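PDB 1QNR: endo-1,4-b-d-mannanase from Trichoderma reesei, which hydrolyses internal beta-1,4-mannosidic bonds of mannans, as a family 5 glycoside hydrolase with a TIM-barrel catalytic domain. Local coordinates for residues A[242-245]-A[250-253]; A[275-280]-A[288-293]; A[208-213]-A[218-223]; A[238-243]-A[259-264]. All coordinates share one frame; numbering follows the deposited sequence. Where two conformers were deposited one is given.

Contact 1: A[242-245]-A[250-253]; sequences LYPD and NYTW. With NAG (2-acetamido-2-deoxy-beta-D-glucopyranose), chain H.
Pro244 presses its CB against Tyr251 CD1 (3.9 Å), the two side chains crossing at about a right angle, and the same CB lies 3.6 Å from Asn250 O. Next to it Leu242 has CG anti to the backbone N (chi1 170°), which carries CD1 out to Trp253 CZ3 at 3.7 Å. This methyl meets the indole at the edge of its six-membered ring, close to the ring plane. Leu242, Pro244 and Trp253 are buried and make up the tight, apolar part. Toward solvent the contact turns polar and looser. Tyr251 OH gives Asp245 OD1 a weak hydrogen bond (2.8 Å), with carboxylate and ring planes 79° apart. Both groups have firmer partners elsewhere: Asp245 OD2 bonds Gln280 N, and Tyr251 OH bonds Gln281 N. Farther out, Asn250 ND2 is covalently linked to C1 of an N-acetylglucosamine, whose O6 comes no nearer to Trp253 CD1 than 3.8 Å. The amide oxygen of this asparagine, OD1, accepts from Trp253 N at 2.9 Å, nearly along the C=O axis. Asn250, Tyr251 and Thr252 form an N-glycosylation sequon whose asparagine also caps the turn leading into helix 253-267, within a strand-to-helix connection of the TIM barrel.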
loop_
_atom_site.group_PDB
_atom_site.type_symbol
_atom_site.label_atom_id
_atom_site.label_comp_id
_atom_site.label_asym_id
_atom_site.label_seq_id
_atom_site.Cartn_x
_atom_site.Cartn_y
_atom_site.Cartn_z
ATOM N N LEU A 242 -11.148 -0.120 -2.613
ATOM C CA LEU A 242 -12.602 -0.284 -2.897
ATOM C C LEU A 242 -13.187 -1.289 -1.867
ATOM O O LEU A 242 -12.873 -2.491 -1.851
ATOM C CB LEU A 242 -12.851 -0.838 -4.283
ATOM C CG LEU A 242 -14.286 -1.287 -4.673
ATOM C CD1 LEU A 242 -15.263 -0.081 -4.569
ATOM C CD2 LEU A 242 -14.298 -1.846 -6.117
ATOM N N TYR A 243 -14.138 -0.768 -1.054
ATOM C CA TYR A 243 -14.808 -1.594 -0.031
ATOM C C TYR A 243 -16.281 -1.210 0.131
ATOM O O TYR A 243 -16.659 -0.484 1.049
ATOM C CB TYR A 243 -14.102 -1.427 1.332
ATOM C CG TYR A 243 -12.662 -2.031 1.383
ATOM C CD1 TYR A 243 -12.487 -3.389 1.514
ATOM C CD2 TYR A 243 -11.585 -1.178 1.269
ATOM C CE1 TYR A 243 -11.187 -3.917 1.544
ATOM C CE2 TYR A 243 -10.275 -1.676 1.244
ATOM C CZ TYR A 243 -10.105 -3.021 1.432
ATOM O OH TYR A 243 -8.826 -3.595 1.543
ATOM N N PRO A 244 -17.108 -1.703 -0.813
ATOM C CA PRO A 244 -18.569 -1.396 -0.745
ATOM C C PRO A 244 -19.204 -1.757 0.602
ATOM O O PRO A 244 -20.092 -0.977 1.065
ATOM C CB PRO A 244 -19.138 -2.231 -1.878
ATOM C CG PRO A 244 -18.006 -2.350 -2.882
ATOM C CD PRO A 244 -16.787 -2.551 -1.966
ATOM N N ASP A 245 -18.797 -2.838 1.269
ATOM C CA ASP A 245 -19.375 -3.159 2.591
ATOM C C ASP A 245 -19.108 -2.129 3.654
ATOM O O ASP A 245 -19.932 -2.031 4.573
ATOM C CB ASP A 245 -18.845 -4.507 3.144
ATOM C CG ASP A 245 -19.111 -5.682 2.232
ATOM O OD1 ASP A 245 -20.292 -5.950 2.045
ATOM O OD2 ASP A 245 -18.130 -6.254 1.715
ATOM N N ASN A 250 -23.404 -0.723 -3.236
ATOM C CA ASN A 250 -23.535 -2.135 -3.654
ATOM C C ASN A 250 -22.246 -2.580 -4.392
ATOM O O ASN A 250 -21.380 -1.738 -4.683
ATOM C CB ASN A 250 -24.806 -2.404 -4.418
ATOM C CG ASN A 250 -24.830 -1.717 -5.727
ATOM O OD1 ASN A 250 -23.900 -1.521 -6.475
ATOM N ND2 ASN A 250 -26.067 -1.302 -6.159
ATOM N N TYR A 251 -22.119 -3.886 -4.638
ATOM C CA TYR A 251 -20.898 -4.349 -5.277
ATOM C C TYR A 251 -20.748 -3.897 -6.688
ATOM O O TYR A 251 -19.634 -3.549 -7.195
ATOM C CB TYR A 251 -20.836 -5.905 -5.180
ATOM C CG TYR A 251 -20.704 -6.427 -3.766
ATOM C CD1 TYR A 251 -19.773 -5.967 -2.848
ATOM C CD2 TYR A 251 -21.570 -7.464 -3.294
ATOM C CE1 TYR A 251 -19.666 -6.445 -1.568
ATOM C CE2 TYR A 251 -21.443 -7.942 -2.039
ATOM C CZ TYR A 251 -20.501 -7.501 -1.148
ATOM O OH TYR A 251 -20.403 -8.002 0.122
ATOM N N THR A 252 -21.801 -3.856 -7.542
ATOM C CA THR A 252 -21.706 -3.475 -8.951
ATOM C C THR A 252 -21.346 -2.016 -9.185
ATOM O O THR A 252 -20.733 -1.703 -10.228
ATOM C CB THR A 252 -23.023 -3.838 -9.707
ATOM O OG1 THR A 252 -24.064 -3.130 -8.962
ATOM C CG2 THR A 252 -23.363 -5.297 -9.654
ATOM N N TRP A 253 -21.561 -1.175 -8.171
ATOM C CA TRP A 253 -21.110 0.228 -8.170
ATOM C C TRP A 253 -19.580 0.311 -8.289
ATOM O O TRP A 253 -19.006 1.303 -8.697
ATOM C CB TRP A 253 -21.601 0.899 -6.874
ATOM C CG TRP A 253 -21.101 2.278 -6.520
ATOM C CD1 TRP A 253 -21.741 3.455 -6.804
ATOM C CD2 TRP A 253 -19.893 2.654 -5.777
ATOM N NE1 TRP A 253 -21.020 4.513 -6.305
ATOM C CE2 TRP A 253 -19.873 4.055 -5.679
ATOM C CE3 TRP A 253 -18.859 1.878 -5.224
ATOM C CZ2 TRP A 253 -18.841 4.747 -5.043
ATOM C CZ3 TRP A 253 -17.826 2.565 -4.555
ATOM C CH2 TRP A 253 -17.830 3.972 -4.487
HETATM C C1 NAG H . -26.912 -0.868 -7.447
HETATM C C2 NAG H . -27.932 -1.465 -8.363
HETATM C C3 NAG H . -28.087 -0.719 -9.680
HETATM C C4 NAG H . -27.927 0.787 -9.405
HETATM C C5 NAG H . -26.551 1.104 -8.754
HETATM C C6 NAG H . -26.405 2.595 -8.513
HETATM C C7 NAG H . -27.908 -3.930 -7.883
HETATM C C8 NAG H . -27.649 -5.260 -8.502
HETATM N N2 NAG H . -27.610 -2.879 -8.686
HETATM O O3 NAG H . -29.375 -1.062 -10.210
HETATM O O4 NAG H . -27.973 1.546 -10.640
HETATM O O5 NAG H . -26.443 0.464 -7.504
HETATM O O6 NAG H . -25.352 2.938 -7.703
HETATM O O7 NAG H . -28.340 -3.792 -6.826
#

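Contact 2: A[275-280]-A[288-293]; sequences EEYGAQ and APWQTT
Trp290 and Tyr277 bury the most surface here, their side chains lying alongside one another and running in opposite senses. Tyr277 CD1 lies 3.9 Å from Trp290 CE3, near the plane of the indole and at its edge. The first torsion of Tyr277, with CG between the backbone N and the carbonyl carbon (chi1 55°), sets CD1 against this edge and brings OH within bonding distance of Gln291. The indole continues along the strand's exit: its CH2 comes to 3.7 Å from Gly278 O, again edge-on, and to 4.1 Å from Ala279 CB. Its NE1 points elsewhere, to a hydrogen bond with Tyr251 O. Gln291 adds the polar link. From its extended chain NE2 donates to Tyr277 OH at 3.0 Å in an almost straight bond (175°). The hydroxyl lies in the amide plane, while amide and phenol ring stand 82° apart. Asp303 OD1 is a second partner of this hydroxyl, so two bonds hold a buried oxygen. A phenylalanine in place of Tyr277 would probably leave Gln291 NE2 without this acceptor and Asp303 without its mate. The contact joins strand 272-277 to helix 283-295 in the beta-alpha-beta unit that returns through strand 300-309, with Leu242 of strand 238-242 and Ile258 of helix 253-267 also packed against Trp290.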
loop_
_atom_site.group_PDB
_atom_site.type_symbol
_atom_site.label_atom_id
_atom_site.label_comp_id
_atom_site.label_asym_id
_atom_site.label_seq_id
_atom_site.Cartn_x
_atom_site.Cartn_y
_atom_site.Cartn_z
ATOM N N GLU A 275 -5.268 -0.632 -5.728
ATOM C CA GLU A 275 -4.296 -1.135 -4.733
ATOM C C GLU A 275 -4.867 -1.977 -3.603
ATOM O O GLU A 275 -4.091 -2.730 -2.988
ATOM C CB GLU A 275 -3.566 0.111 -4.158
ATOM C CG GLU A 275 -2.463 -0.199 -3.130
ATOM C CD GLU A 275 -1.792 1.069 -2.602
ATOM O OE1 GLU A 275 -2.464 1.913 -1.975
ATOM O OE2 GLU A 275 -0.512 1.122 -2.769
ATOM N N GLU A 276 -6.175 -1.863 -3.317
ATOM C CA GLU A 276 -6.844 -2.753 -2.369
ATOM C C GLU A 276 -8.284 -2.963 -2.799
ATOM O O GLU A 276 -8.899 -1.958 -3.245
ATOM C CB GLU A 276 -6.917 -2.214 -0.926
ATOM C CG GLU A 276 -5.598 -1.958 -0.174
ATOM C CD GLU A 276 -5.828 -1.513 1.229
ATOM O OE1 GLU A 276 -6.993 -1.609 1.752
ATOM O OE2 GLU A 276 -4.910 -1.003 1.927
ATOM N N TYR A 277 -8.859 -4.140 -2.596
ATOM C CA TYR A 277 -10.314 -4.318 -2.816
ATOM C C TYR A 277 -10.758 -5.624 -2.146
ATOM O O TYR A 277 -9.979 -6.577 -2.032
ATOM C CB TYR A 277 -10.678 -4.335 -4.308
ATOM C CG TYR A 277 -9.958 -5.347 -5.161
ATOM C CD1 TYR A 277 -10.399 -6.667 -5.375
ATOM C CD2 TYR A 277 -8.768 -5.009 -5.856
ATOM C CE1 TYR A 277 -9.738 -7.560 -6.191
ATOM C CE2 TYR A 277 -8.098 -5.895 -6.672
ATOM C CZ TYR A 277 -8.554 -7.196 -6.850
ATOM O OH TYR A 277 -7.884 -8.115 -7.662
ATOM N N GLY A 278 -12.047 -5.672 -1.786
ATOM C CA GLY A 278 -12.591 -6.950 -1.277
ATOM C C GLY A 278 -14.110 -6.832 -1.176
ATOM O O GLY A 278 -14.654 -5.728 -0.960
ATOM N N ALA A 279 -14.757 -7.990 -1.206
ATOM C CA ALA A 279 -16.218 -8.127 -0.943
ATOM C C ALA A 279 -16.381 -9.156 0.152
ATOM O O ALA A 279 -15.865 -10.272 0.023
ATOM C CB ALA A 279 -16.932 -8.566 -2.225
ATOM N N GLN A 280 -17.160 -8.851 1.217
ATOM C CA GLN A 280 -17.283 -9.851 2.302
ATOM C C GLN A 280 -18.162 -11.024 1.871
ATOM O O GLN A 280 -17.901 -12.148 2.372
ATOM C CB GLN A 280 -17.888 -9.172 3.552
ATOM C CG GLN A 280 -16.768 -8.413 4.269
ATOM C CD GLN A 280 -17.105 -7.844 5.623
ATOM O OE1 GLN A 280 -16.712 -6.726 5.998
ATOM N NE2 GLN A 280 -17.862 -8.597 6.408
ATOM N N ALA A 288 -14.700 -10.847 -9.284
ATOM C CA ALA A 288 -14.251 -11.179 -10.652
ATOM C C ALA A 288 -14.590 -10.089 -11.663
ATOM O O ALA A 288 -13.768 -9.712 -12.531
ATOM C CB ALA A 288 -14.793 -12.587 -11.044
ATOM N N PRO A 289 -15.815 -9.511 -11.684
ATOM C CA PRO A 289 -16.124 -8.415 -12.610
ATOM C C PRO A 289 -15.237 -7.170 -12.429
ATOM O O PRO A 289 -14.879 -6.498 -13.424
ATOM C CB PRO A 289 -17.618 -8.128 -12.346
ATOM C CG PRO A 289 -18.163 -9.363 -11.719
ATOM C CD PRO A 289 -17.010 -9.968 -10.907
ATOM N N TRP A 290 -14.838 -6.902 -11.169
ATOM C CA TRP A 290 -13.911 -5.779 -10.927
ATOM C C TRP A 290 -12.522 -5.973 -11.569
ATOM O O TRP A 290 -11.960 -5.054 -12.142
ATOM C CB TRP A 290 -13.729 -5.537 -9.425
ATOM C CG TRP A 290 -14.950 -5.254 -8.594
ATOM C CD1 TRP A 290 -16.218 -4.811 -9.014
ATOM C CD2 TRP A 290 -15.050 -5.345 -7.189
ATOM N NE1 TRP A 290 -17.061 -4.685 -7.962
ATOM C CE2 TRP A 290 -16.367 -4.977 -6.783
ATOM C CE3 TRP A 290 -14.124 -5.653 -6.142
ATOM C CZ2 TRP A 290 -16.798 -4.980 -5.463
ATOM C CZ3 TRP A 290 -14.531 -5.630 -4.827
ATOM C CH2 TRP A 290 -15.864 -5.269 -4.471
ATOM N N GLN A 291 -12.039 -7.219 -11.464
ATOM C CA GLN A 291 -10.717 -7.541 -12.057
ATOM C C GLN A 291 -10.845 -7.417 -13.575
ATOM O O GLN A 291 -9.917 -6.838 -14.166
ATOM C CB GLN A 291 -10.373 -9.011 -11.687
ATOM C CG GLN A 291 -10.150 -9.186 -10.187
ATOM C CD GLN A 291 -9.669 -10.598 -9.862
ATOM O OE1 GLN A 291 -10.147 -11.592 -10.509
ATOM N NE2 GLN A 291 -8.807 -10.685 -8.857
ATOM N N THR A 292 -11.974 -7.858 -14.183
ATOM C CA THR A 292 -12.081 -7.668 -15.639
ATOM C C THR A 292 -12.201 -6.204 -16.022
ATOM O O THR A 292 -11.566 -5.758 -17.024
ATOM C CB THR A 292 -13.346 -8.433 -16.128
ATOM O OG1 THR A 292 -13.084 -9.837 -15.945
ATOM C CG2 THR A 292 -13.634 -8.146 -17.609
ATOM N N THR A 293 -12.957 -5.398 -15.286
ATOM C CA THR A 293 -13.016 -3.963 -15.569
ATOM C C THR A 293 -11.631 -3.333 -15.512
ATOM O O THR A 293 -11.225 -2.556 -16.405
ATOM C CB THR A 293 -14.037 -3.299 -14.633
ATOM O OG1 THR A 293 -15.360 -3.863 -14.818
ATOM C CG2 THR A 293 -14.109 -1.784 -14.794
#

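Contact 3: A[208-213]-A[218-223]; sequences GLSTGD and YTYGEG
Leu209 N donates to Tyr218 O at 3.0 Å (160° at the hydrogen), the donor tilted from the carbonyl plane. A second polar link joins Ser210 OG and Tyr220 OH, 2.7 Å apart; either could be the donor. The serine oxygen sits at the tyrosine ring edge, near its plane. A water reinforces this corner, accepting from Ser210 N at 2.9 Å and standing 3.2 Å from Tyr220 OH. Inward, Gly208 CA packs 3.5 Å from Tyr220 CE1; a side chain at Gly208 would run into this ring, and at its backbone angles a CB would also press on the preceding carbonyl oxygen. The type I turn from Leu209 to Gly212 folds over Tyr218, whose CG lies anti to the carbonyl carbon (chi1 -73°), putting the ring under Gly212. Gly212 CA sits 3.5 Å from the centroid of the Tyr218 ring, a CH-pi contact almost on the ring normal, and Asp213 OD1 approaches the ring edge 3.4 Å from CD2. This carboxylate oxygen is held by Ala215 N and Trp253 NE1, and Tyr218 OH bonds Thr260 OG1. Replacing Tyr218 by an alanine would probably leave the Gly212 turn without its ring and Thr260 OG1 without its phenol partner. Both segments lie in the loop between strand 199-201 and helix 226-230, which packs on helix 253-267 through Leu209, touching Thr260 and His261, and the Tyr218 ring, edge-to-face with Trp257.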
loop_
_atom_site.group_PDB
_atom_site.type_symbol
_atom_site.label_atom_id
_atom_site.label_comp_id
_atom_site.label_asym_id
_atom_site.label_seq_id
_atom_site.Cartn_x
_atom_site.Cartn_y
_atom_site.Cartn_z
ATOM N N GLY A 208 -13.020 11.505 -3.051
ATOM C CA GLY A 208 -13.143 12.895 -3.515
ATOM C C GLY A 208 -12.949 13.007 -4.999
ATOM O O GLY A 208 -11.802 13.253 -5.483
ATOM N N LEU A 209 -13.979 12.820 -5.830
ATOM C CA LEU A 209 -13.852 12.848 -7.320
ATOM C C LEU A 209 -15.227 13.204 -7.872
ATOM O O LEU A 209 -16.220 12.506 -7.613
ATOM C CB LEU A 209 -13.274 11.474 -7.773
ATOM C CG LEU A 209 -13.051 11.302 -9.270
ATOM C CD1 LEU A 209 -12.148 12.327 -9.898
ATOM C CD2 LEU A 209 -12.646 9.872 -9.617
ATOM N N SER A 210 -15.267 14.262 -8.716
ATOM C CA SER A 210 -16.604 14.831 -9.073
ATOM C C SER A 210 -17.223 14.212 -10.296
ATOM O O SER A 210 -18.366 14.623 -10.667
ATOM C CB SER A 210 -16.425 16.358 -9.267
ATOM O OG SER A 210 -16.098 17.008 -7.986
ATOM N N THR A 211 -16.666 13.199 -10.934
ATOM C CA THR A 211 -17.206 12.570 -12.142
ATOM C C THR A 211 -18.004 11.291 -11.863
ATOM O O THR A 211 -18.439 10.588 -12.795
ATOM C CB THR A 211 -16.028 12.167 -13.045
ATOM O OG1 THR A 211 -15.065 11.405 -12.247
ATOM C CG2 THR A 211 -15.285 13.362 -13.625
ATOM N N GLY A 212 -18.313 11.037 -10.579
ATOM C CA GLY A 212 -19.059 9.878 -10.148
ATOM C C GLY A 212 -20.573 10.155 -10.002
ATOM O O GLY A 212 -21.119 11.082 -10.631
ATOM N N ASP A 213 -21.163 9.382 -9.101
ATOM C CA ASP A 213 -22.635 9.449 -8.894
ATOM C C ASP A 213 -23.028 10.152 -7.596
ATOM O O ASP A 213 -24.205 10.042 -7.201
ATOM C CB ASP A 213 -23.243 8.081 -8.957
ATOM C CG ASP A 213 -22.937 7.129 -7.801
ATOM O OD1 ASP A 213 -22.052 7.465 -6.960
ATOM O OD2 ASP A 213 -23.586 6.043 -7.718
ATOM N N TYR A 218 -17.377 9.546 -3.301
ATOM C CA TYR A 218 -17.014 10.612 -4.250
ATOM C C TYR A 218 -17.034 12.030 -3.609
ATOM O O TYR A 218 -16.530 12.913 -4.314
ATOM C CB TYR A 218 -18.030 10.559 -5.413
ATOM C CG TYR A 218 -17.897 9.367 -6.422
ATOM C CD1 TYR A 218 -16.745 9.363 -7.233
ATOM C CD2 TYR A 218 -18.845 8.377 -6.535
ATOM C CE1 TYR A 218 -16.609 8.319 -8.164
ATOM C CE2 TYR A 218 -18.730 7.344 -7.481
ATOM C CZ TYR A 218 -17.556 7.335 -8.261
ATOM O OH TYR A 218 -17.431 6.307 -9.234
ATOM N N THR A 219 -17.632 12.189 -2.435
ATOM C CA THR A 219 -17.706 13.579 -1.887
ATOM C C THR A 219 -16.403 13.961 -1.209
ATOM O O THR A 219 -15.436 13.153 -1.208
ATOM C CB THR A 219 -18.909 13.715 -0.922
ATOM O OG1 THR A 219 -20.172 13.423 -1.573
ATOM C CG2 THR A 219 -19.076 15.090 -0.320
ATOM N N TYR A 220 -16.327 15.123 -0.572
ATOM C CA TYR A 220 -15.094 15.716 -0.049
ATOM C C TYR A 220 -15.122 15.866 1.452
ATOM O O TYR A 220 -14.693 16.901 2.025
ATOM C CB TYR A 220 -14.822 17.063 -0.768
ATOM C CG TYR A 220 -14.588 16.870 -2.253
ATOM C CD1 TYR A 220 -13.374 16.468 -2.814
ATOM C CD2 TYR A 220 -15.685 16.973 -3.145
ATOM C CE1 TYR A 220 -13.164 16.305 -4.156
ATOM C CE2 TYR A 220 -15.504 16.762 -4.512
ATOM C CZ TYR A 220 -14.250 16.421 -5.011
ATOM O OH TYR A 220 -14.035 16.283 -6.359
ATOM N N GLY A 221 -15.591 14.888 2.214
ATOM C CA GLY A 221 -15.620 14.939 3.644
ATOM C C GLY A 221 -14.409 14.349 4.381
ATOM O O GLY A 221 -14.358 14.405 5.609
ATOM N N GLU A 222 -13.482 13.724 3.610
ATOM C CA GLU A 222 -12.320 13.039 4.226
ATOM C C GLU A 222 -11.028 13.761 3.910
ATOM O O GLU A 222 -9.937 13.179 4.145
ATOM C CB GLU A 222 -12.279 11.545 3.831
ATOM C CG GLU A 222 -13.548 10.773 4.266
ATOM C CD GLU A 222 -13.782 10.771 5.766
ATOM O OE1 GLU A 222 -12.880 11.063 6.588
ATOM O OE2 GLU A 222 -14.959 10.485 6.170
ATOM N N GLY A 223 -11.107 15.034 3.451
ATOM C CA GLY A 223 -9.860 15.784 3.249
ATOM C C GLY A 223 -9.054 15.468 1.996
ATOM O O GLY A 223 -7.905 15.961 1.917
HETATM O O HOH W 1 -12.884 15.825 -9.324
#

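Contact 4: A[238-243]-A[259-264]; sequences GTFHLY and QTHAAA
Phe240 and His261 meet as an offset stack, with ring centroids 4.9 Å apart and planes inclined by 27°. The displacement is large enough that each ring covers the other residue's CB more than its ring. His261 CB stands over one face of the phenyl ring, 3.8 Å from its centroid and shifted toward the rim, with CD1 closest at 3.5 Å. In return, Phe240 CB makes an off-centre CH-pi contact with the imidazole, 3.8 Å from His261 CD2. The pairing is thus reciprocal, a CH-pi contact in each direction. Phe240 reaches it with CG placed between the backbone N and the carbonyl carbon (chi1 62°), which brings the ring against His261 CB. The imidazole's tilt is fixed by its nitrogens: ND1 bonds to Trp257 O, one turn back in its own helix, and NE2 to Gly206 O. Both ends of a buried polar ring are therefore satisfied by backbone carbonyls, which would tend to stabilise a protonated form. Helix 253-267 is thereby seated on strand 238-242 of the barrel, with Ile258 of the helix, Cys272 of strand 272-277 and Met300 of strand 300-309 around Phe240, while Phe226 meets the imidazole edge-to-face.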
loop_
_atom_site.group_PDB
_atom_site.type_symbol
_atom_site.label_atom_id
_atom_site.label_comp_id
_atom_site.label_asym_id
_atom_site.label_seq_id
_atom_site.Cartn_x
_atom_site.Cartn_y
_atom_site.Cartn_z
ATOM N N GLY A 238 -1.228 7.095 -9.445
ATOM C CA GLY A 238 -2.321 7.214 -8.478
ATOM C C GLY A 238 -2.667 5.859 -7.845
ATOM O O GLY A 238 -2.433 4.788 -8.474
ATOM N N THR A 239 -3.212 5.872 -6.623
ATOM C CA THR A 239 -3.734 4.663 -5.963
ATOM C C THR A 239 -5.200 4.872 -5.609
ATOM O O THR A 239 -5.644 5.989 -5.246
ATOM C CB THR A 239 -2.979 4.364 -4.608
ATOM O OG1 THR A 239 -2.927 5.553 -3.780
ATOM C CG2 THR A 239 -1.533 3.900 -4.917
ATOM N N PHE A 240 -5.982 3.774 -5.649
ATOM C CA PHE A 240 -7.354 3.847 -5.093
ATOM C C PHE A 240 -7.752 2.470 -4.538
ATOM O O PHE A 240 -7.169 1.446 -4.945
ATOM C CB PHE A 240 -8.434 4.353 -6.050
ATOM C CG PHE A 240 -8.636 3.492 -7.278
ATOM C CD1 PHE A 240 -7.862 3.653 -8.402
ATOM C CD2 PHE A 240 -9.622 2.512 -7.277
ATOM C CE1 PHE A 240 -8.030 2.897 -9.589
ATOM C CE2 PHE A 240 -9.819 1.694 -8.457
ATOM C CZ PHE A 240 -9.002 1.924 -9.599
ATOM N N HIS A 241 -8.630 2.451 -3.524
ATOM C CA HIS A 241 -9.068 1.224 -2.837
ATOM C C HIS A 241 -10.617 1.061 -3.000
ATOM O O HIS A 241 -11.193 1.976 -3.535
ATOM C CB HIS A 241 -8.724 1.318 -1.316
ATOM C CG HIS A 241 -7.231 1.481 -1.014
ATOM N ND1 HIS A 241 -6.747 1.630 0.279
ATOM C CD2 HIS A 241 -6.112 1.580 -1.779
ATOM C CE1 HIS A 241 -5.435 1.711 0.298
ATOM N NE2 HIS A 241 -5.004 1.734 -0.973
ATOM N N LEU A 242 -11.148 -0.120 -2.613
ATOM C CA LEU A 242 -12.602 -0.284 -2.897
ATOM C C LEU A 242 -13.187 -1.289 -1.867
ATOM O O LEU A 242 -12.873 -2.491 -1.851
ATOM C CB LEU A 242 -12.851 -0.838 -4.283
ATOM C CG LEU A 242 -14.286 -1.287 -4.673
ATOM C CD1 LEU A 242 -15.263 -0.081 -4.569
ATOM C CD2 LEU A 242 -14.298 -1.846 -6.117
ATOM N N TYR A 243 -14.138 -0.768 -1.054
ATOM C CA TYR A 243 -14.808 -1.594 -0.031
ATOM C C TYR A 243 -16.281 -1.210 0.131
ATOM O O TYR A 243 -16.659 -0.484 1.049
ATOM C CB TYR A 243 -14.102 -1.427 1.332
ATOM C CG TYR A 243 -12.662 -2.031 1.383
ATOM C CD1 TYR A 243 -12.487 -3.389 1.514
ATOM C CD2 TYR A 243 -11.585 -1.178 1.269
ATOM C CE1 TYR A 243 -11.187 -3.917 1.544
ATOM C CE2 TYR A 243 -10.275 -1.676 1.244
ATOM C CZ TYR A 243 -10.105 -3.021 1.432
ATOM O OH TYR A 243 -8.826 -3.595 1.543
ATOM N N GLN A 259 -13.654 2.813 -13.258
ATOM C CA GLN A 259 -13.606 3.590 -14.504
ATOM C C GLN A 259 -13.324 5.092 -14.242
ATOM O O GLN A 259 -12.538 5.690 -14.995
ATOM C CB GLN A 259 -14.960 3.443 -15.252
ATOM C CG GLN A 259 -15.174 2.004 -15.738
ATOM C CD GLN A 259 -16.590 1.751 -16.259
ATOM O OE1 GLN A 259 -17.558 2.314 -15.790
ATOM N NE2 GLN A 259 -16.614 0.861 -17.257
ATOM N N THR A 260 -13.980 5.710 -13.244
ATOM C CA THR A 260 -13.739 7.138 -13.011
ATOM C C THR A 260 -12.313 7.422 -12.539
ATOM O O THR A 260 -11.710 8.438 -12.933
ATOM C CB THR A 260 -14.717 7.757 -12.006
ATOM O OG1 THR A 260 -14.744 7.005 -10.782
ATOM C CG2 THR A 260 -16.173 7.780 -12.551
ATOM N N HIS A 261 -11.749 6.548 -11.698
ATOM C CA HIS A 261 -10.369 6.773 -11.232
ATOM C C HIS A 261 -9.360 6.542 -12.381
ATOM O O HIS A 261 -8.433 7.354 -12.508
ATOM C CB HIS A 261 -10.085 5.871 -10.008
ATOM C CG HIS A 261 -10.716 6.435 -8.782
ATOM N ND1 HIS A 261 -12.070 6.203 -8.490
ATOM C CD2 HIS A 261 -10.258 7.259 -7.794
ATOM C CE1 HIS A 261 -12.367 6.890 -7.363
ATOM N NE2 HIS A 261 -11.310 7.520 -6.904
ATOM N N ALA A 262 -9.556 5.489 -13.192
ATOM C CA ALA A 262 -8.696 5.268 -14.338
ATOM C C ALA A 262 -8.632 6.488 -15.242
ATOM O O ALA A 262 -7.557 6.888 -15.721
ATOM C CB ALA A 262 -9.070 4.080 -15.190
ATOM N N ALA A 263 -9.833 7.041 -15.493
ATOM C CA ALA A 263 -9.869 8.227 -16.402
ATOM C C ALA A 263 -9.193 9.415 -15.814
ATOM O O ALA A 263 -8.568 10.205 -16.539
ATOM C CB ALA A 263 -11.327 8.582 -16.757
ATOM N N ALA A 264 -9.244 9.671 -14.482
ATOM C CA ALA A 264 -8.547 10.773 -13.840
ATOM C C ALA A 264 -7.008 10.586 -13.836
ATOM O O ALA A 264 -6.254 11.557 -14.118
ATOM C CB ALA A 264 -9.077 10.918 -12.386
#

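Along the chain contact 3 comes first; contacts 1 and 4 then start from the same strand, 238-242, and contact 2 follows. All four lie in one TIM-barrel sector, where strands 238-242 and 272-277 run parallel as neighbours. Contacts 1 and 2 are closest, their centres 9 Å apart; contact 4 is about 12 Å from contacts 2 and 3, and contacts 2 and 3, 20 Å apart, do not touch. Helix 253-267 links contacts 1, 3 and 4. Tyr243, which touches a bound mannose, probably bonds to Glu276, and His241 to Glu275, tying the strand ends together near that sugar while the helices pack outside.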